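Local coordinates for glycosyl hydrolase (Aspergillus fumigatus, PDB 2X8R), which probably cleaves peptidoglycan as a family 25 lysozyme, hydrolysing the beta-1,4 links between N-acetylmuramic acid and N-acetylglucosamine, at residues Y108-H120 against W142-G154. Residues are numbered along the deposited sequence; the frame is centred on the assembly and turned at random.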
loop_
_atom_site.group_PDB
_atom_site.type_symbol
_atom_site.label_atom_id
_atom_site.label_comp_id
_atom_site.label_asym_id
_atom_site.label_seq_id
_atom_site.Cartn_x
_atom_site.Cartn_y
_atom_site.Cartn_z
ATOM N N TYR A 108 15.514 1.071 10.181
ATOM C CA TYR A 108 15.843 2.467 9.854
ATOM C C TYR A 108 16.503 3.187 11.052
ATOM O O TYR A 108 16.500 4.417 11.139
ATOM C CB TYR A 108 14.575 3.242 9.380
ATOM C CG TYR A 108 13.905 2.613 8.151
ATOM C CD1 TYR A 108 14.257 2.987 6.864
ATOM C CD2 TYR A 108 12.885 1.650 8.302
ATOM C CE1 TYR A 108 13.639 2.389 5.740
ATOM C CE2 TYR A 108 12.269 1.052 7.215
ATOM C CZ TYR A 108 12.638 1.420 5.931
ATOM O OH TYR A 108 12.030 0.837 4.838
ATOM N N GLY A 109 16.984 2.404 12.017
ATOM C CA GLY A 109 17.662 2.955 13.191
ATOM C C GLY A 109 16.705 3.476 14.244
ATOM O O GLY A 109 17.125 4.085 15.254
ATOM N N LEU A 110 15.417 3.224 14.066
ATOM C CA LEU A 110 14.431 3.710 15.018
ATOM C C LEU A 110 14.083 2.612 16.025
ATOM O O LEU A 110 14.120 1.417 15.699
ATOM C CB LEU A 110 13.166 4.155 14.276
ATOM C CG LEU A 110 13.181 5.401 13.380
ATOM C CD1 LEU A 110 11.720 5.861 13.249
ATOM C CD2 LEU A 110 14.033 6.481 14.033
ATOM N N SER A 111 13.720 3.035 17.238
ATOM C CA SER A 111 13.205 2.155 18.266
ATOM C C SER A 111 11.750 1.835 17.992
ATOM O O SER A 111 11.130 2.447 17.123
ATOM C CB SER A 111 13.313 2.829 19.641
ATOM O OG SER A 111 12.365 3.900 19.780
ATOM N N HIS A 112 11.200 0.878 18.739
ATOM C CA HIS A 112 9.796 0.571 18.640
ATOM C C HIS A 112 8.975 1.829 18.874
ATOM O O HIS A 112 8.077 2.127 18.084
ATOM C CB HIS A 112 9.414 -0.492 19.675
ATOM C CG HIS A 112 9.915 -1.846 19.339
ATOM N ND1 HIS A 112 9.619 -2.954 20.111
ATOM C CD2 HIS A 112 10.689 -2.286 18.324
ATOM C CE1 HIS A 112 10.190 -4.018 19.573
ATOM N NE2 HIS A 112 10.843 -3.640 18.491
ATOM N N SER A 113 9.287 2.608 19.921
ATOM C CA SER A 113 8.383 3.723 20.189
ATOM C C SER A 113 8.528 4.785 19.125
ATOM O O SER A 113 7.553 5.464 18.796
ATOM C CB SER A 113 8.534 4.338 21.584
ATOM O OG SER A 113 9.867 4.655 21.835
ATOM N N GLN A 114 9.738 4.961 18.620
ATOM C CA GLN A 114 9.944 5.932 17.527
ATOM C C GLN A 114 9.216 5.536 16.257
ATOM O O GLN A 114 8.670 6.393 15.545
ATOM C CB GLN A 114 11.426 6.152 17.224
ATOM C CG GLN A 114 12.112 6.899 18.348
ATOM C CD GLN A 114 13.598 6.945 18.167
ATOM O OE1 GLN A 114 14.218 5.951 17.767
ATOM N NE2 GLN A 114 14.199 8.108 18.444
ATOM N N MET A 115 9.269 4.245 15.948
ATOM C CA MET A 115 8.650 3.748 14.714
ATOM C C MET A 115 7.135 3.832 14.835
ATOM O O MET A 115 6.450 4.285 13.908
ATOM C CB MET A 115 9.107 2.329 14.444
ATOM C CG MET A 115 8.606 1.753 13.107
ATOM S SD MET A 115 9.128 2.703 11.674
ATOM C CE MET A 115 10.834 2.176 11.613
ATOM N N VAL A 116 6.599 3.448 15.998
ATOM C CA VAL A 116 5.148 3.546 16.170
ATOM C C VAL A 116 4.697 5.021 16.016
ATOM O O VAL A 116 3.692 5.320 15.344
ATOM C CB VAL A 116 4.731 2.877 17.478
ATOM C CG1 VAL A 116 3.275 3.249 17.872
ATOM C CG2 VAL A 116 4.960 1.326 17.345
ATOM N N ALA A 117 5.466 5.947 16.585
ATOM C CA ALA A 117 5.149 7.366 16.488
ATOM C C ALA A 117 5.211 7.852 15.032
ATOM O O ALA A 117 4.334 8.615 14.568
ATOM C CB ALA A 117 6.133 8.194 17.380
ATOM N N TRP A 118 6.244 7.402 14.324
ATOM C CA TRP A 118 6.433 7.776 12.907
ATOM C C TRP A 118 5.217 7.305 12.090
ATOM O O TRP A 118 4.621 8.100 11.365
ATOM C CB TRP A 118 7.730 7.172 12.335
ATOM C CG TRP A 118 8.104 7.740 11.004
ATOM C CD1 TRP A 118 9.038 8.715 10.769
ATOM C CD2 TRP A 118 7.610 7.343 9.720
ATOM N NE1 TRP A 118 9.101 8.997 9.418
ATOM C CE2 TRP A 118 8.254 8.156 8.751
ATOM C CE3 TRP A 118 6.672 6.385 9.291
ATOM C CZ2 TRP A 118 7.982 8.054 7.373
ATOM C CZ3 TRP A 118 6.389 6.268 7.894
ATOM C CH2 TRP A 118 7.051 7.090 6.958
ATOM N N ILE A 119 4.835 6.041 12.259
ATOM C CA ILE A 119 3.687 5.502 11.492
ATOM C C ILE A 119 2.383 6.198 11.882
ATOM O O ILE A 119 1.577 6.552 11.005
ATOM C CB ILE A 119 3.578 3.934 11.625
ATOM C CG1 ILE A 119 4.869 3.252 11.171
ATOM C CG2 ILE A 119 2.383 3.364 10.788
ATOM C CD1 ILE A 119 4.988 1.809 11.701
ATOM N N HIS A 120 2.166 6.432 13.182
ATOM C CA HIS A 120 1.013 7.234 13.585
ATOM C C HIS A 120 1.027 8.622 12.920
ATOM O O HIS A 120 0.003 9.087 12.385
ATOM C CB HIS A 120 0.945 7.335 15.109
ATOM C CG HIS A 120 0.168 6.230 15.755
ATOM N ND1 HIS A 120 0.691 5.431 16.744
ATOM C CD2 HIS A 120 -1.106 5.811 15.574
ATOM C CE1 HIS A 120 -0.230 4.574 17.153
ATOM N NE2 HIS A 120 -1.327 4.777 16.449
ATOM N N TRP A 142 8.202 -8.069 9.858
ATOM C CA TRP A 142 8.695 -6.712 10.007
ATOM C C TRP A 142 7.946 -5.958 11.122
ATOM O O TRP A 142 8.556 -5.316 11.975
ATOM C CB TRP A 142 8.570 -5.980 8.669
ATOM C CG TRP A 142 9.306 -4.609 8.760
ATOM C CD1 TRP A 142 10.572 -4.338 8.365
ATOM C CD2 TRP A 142 8.763 -3.377 9.272
ATOM N NE1 TRP A 142 10.869 -2.996 8.596
ATOM C CE2 TRP A 142 9.786 -2.401 9.181
ATOM C CE3 TRP A 142 7.529 -3.020 9.839
ATOM C CZ2 TRP A 142 9.601 -1.055 9.608
ATOM C CZ3 TRP A 142 7.337 -1.707 10.287
ATOM C CH2 TRP A 142 8.368 -0.733 10.166
ATOM N N TRP A 143 6.611 -6.071 11.128
ATOM C CA TRP A 143 5.797 -5.411 12.118
ATOM C C TRP A 143 6.194 -5.846 13.534
ATOM O O TRP A 143 6.276 -5.010 14.448
ATOM C CB TRP A 143 4.306 -5.701 11.878
ATOM C CG TRP A 143 3.423 -4.732 12.566
ATOM C CD1 TRP A 143 2.729 -4.937 13.738
ATOM C CD2 TRP A 143 3.148 -3.379 12.167
ATOM N NE1 TRP A 143 2.027 -3.788 14.088
ATOM C CE2 TRP A 143 2.242 -2.833 13.130
ATOM C CE3 TRP A 143 3.539 -2.596 11.081
ATOM C CZ2 TRP A 143 1.750 -1.521 13.044
ATOM C CZ3 TRP A 143 3.023 -1.282 10.990
ATOM C CH2 TRP A 143 2.146 -0.766 11.971
ATOM N N ASN A 144 6.488 -7.136 13.680
ATOM C CA ASN A 144 6.920 -7.620 14.967
ATOM C C ASN A 144 8.275 -7.024 15.335
ATOM O O ASN A 144 8.415 -6.462 16.450
ATOM C CB ASN A 144 6.990 -9.133 14.958
ATOM C CG ASN A 144 7.346 -9.667 16.323
ATOM O OD1 ASN A 144 6.586 -9.480 17.280
ATOM N ND2 ASN A 144 8.546 -10.285 16.439
ATOM N N ARG A 145 9.235 -7.086 14.409
ATOM C CA ARG A 145 10.595 -6.628 14.738
ATOM C C ARG A 145 10.657 -5.127 14.967
ATOM O O ARG A 145 11.312 -4.668 15.921
ATOM C CB ARG A 145 11.616 -7.007 13.675
ATOM C CG ARG A 145 13.051 -6.457 13.948
ATOM C CD ARG A 145 14.024 -6.940 12.872
ATOM N NE ARG A 145 13.985 -8.397 12.784
ATOM C CZ ARG A 145 13.377 -9.107 11.825
ATOM N NH1 ARG A 145 12.771 -8.505 10.801
ATOM N NH2 ARG A 145 13.408 -10.441 11.890
ATOM N N CYS A 146 9.993 -4.363 14.101
ATOM C CA CYS A 146 10.256 -2.928 14.125
ATOM C C CYS A 146 9.264 -2.090 14.927
ATOM O O CYS A 146 9.540 -0.924 15.189
ATOM C CB CYS A 146 10.375 -2.403 12.690
ATOM S SG CYS A 146 11.796 -3.096 11.780
ATOM N N THR A 147 8.124 -2.674 15.275
ATOM C CA THR A 147 7.127 -1.974 16.088
ATOM C C THR A 147 6.831 -2.654 17.415
ATOM O O THR A 147 6.024 -2.136 18.215
ATOM C CB THR A 147 5.763 -1.691 15.353
ATOM O OG1 THR A 147 4.988 -2.898 15.257
ATOM C CG2 THR A 147 6.024 -1.123 13.957
ATOM N N GLY A 148 7.458 -3.803 17.662
ATOM C CA GLY A 148 7.059 -4.637 18.813
ATOM C C GLY A 148 5.663 -5.217 18.651
ATOM O O GLY A 148 4.930 -5.407 19.642
ATOM N N ASN A 149 5.288 -5.487 17.403
ATOM C CA ASN A 149 3.953 -5.977 17.032
ATOM C C ASN A 149 2.834 -5.071 17.508
ATOM O O ASN A 149 1.847 -5.516 18.091
ATOM C CB ASN A 149 3.734 -7.416 17.519
ATOM C CG ASN A 149 2.653 -8.113 16.759
ATOM O OD1 ASN A 149 2.424 -7.823 15.582
ATOM N ND2 ASN A 149 1.972 -9.059 17.417
ATOM N N ALA A 150 3.004 -3.782 17.255
ATOM C CA ALA A 150 2.179 -2.768 17.860
ATOM C C ALA A 150 0.700 -2.870 17.486
ATOM O O ALA A 150 0.318 -3.099 16.324
ATOM C CB ALA A 150 2.727 -1.348 17.491
ATOM N N LYS A 151 -0.139 -2.670 18.495
ATOM C CA LYS A 151 -1.581 -2.517 18.308
ATOM C C LYS A 151 -1.881 -1.049 18.029
ATOM O O LYS A 151 -0.954 -0.222 17.984
ATOM C CB LYS A 151 -2.305 -3.016 19.570
ATOM C CG LYS A 151 -1.850 -4.446 19.920
ATOM C CD LYS A 151 -2.556 -4.958 21.160
ATOM C CE LYS A 151 -2.400 -6.465 21.263
ATOM N NZ LYS A 151 -3.088 -6.848 22.519
ATOM N N GLY A 152 -3.159 -0.740 17.784
ATOM C CA GLY A 152 -3.614 0.650 17.613
ATOM C C GLY A 152 -3.909 1.068 16.189
ATOM O O GLY A 152 -4.440 2.174 15.957
ATOM N N PHE A 153 -3.636 0.197 15.210
ATOM C CA PHE A 153 -3.859 0.596 13.791
ATOM C C PHE A 153 -4.909 -0.272 13.126
ATOM O O PHE A 153 -5.389 0.062 12.034
ATOM C CB PHE A 153 -2.565 0.453 12.966
ATOM C CG PHE A 153 -1.437 1.349 13.430
ATOM C CD1 PHE A 153 -1.302 2.626 12.893
ATOM C CD2 PHE A 153 -0.536 0.911 14.396
ATOM C CE1 PHE A 153 -0.252 3.496 13.332
ATOM C CE2 PHE A 153 0.521 1.722 14.823
ATOM C CZ PHE A 153 0.644 3.054 14.296
ATOM N N GLY A 154 -5.247 -1.382 13.777
ATOM C CA GLY A 154 -6.083 -2.418 13.224
ATOM C C GLY A 154 -7.516 -2.049 12.943
ATOM O O GLY A 154 -8.121 -2.539 11.976
HETATM O O HOH W 1 12.246 -0.574 15.886
#
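In the TIM-barrel-like fold of family 25 glycosyl hydrolases, the outer helix 112-130 meets the C-terminal end of helix 140-147, where His112 reaches a backbone carbonyl. The His112 ring lies flat against the turn, with Gly148 N 3.3 Å above its centre. From there NE2 donates to Arg145 O at 2.8 Å, a bent bond (134°) that reaches the oxygen from above its carbonyl plane. Water 1 ties Leu110 O to Cys146 O, close to the disulfide from Cys146 to Cys107. Deeper in, Met115 SD sits at the edge of the Trp142 ring, 3.8 Å from CH2, a Met-aromatic contact. Ile119 sends CD1 to Trp143 CZ3 (3.7 Å) and CG2 to Phe153 CE1. Val116 CG2 presses tightly on Ala150 CB at 3.5 Å. At the far end, in one of two conformers of His120, its ring stacks face to face on Phe153, centroids 4.0 Å apart. The receiving turn is itself braced: Thr147 OG1 accepts from Ala150 N, an ST motif, and also donates to Trp143 O. The chemistry implies an apolar seam joining helix 112-130 to the end of helix 140-147 and the loop after it, with carbonyls there satisfied by an imidazole and a water.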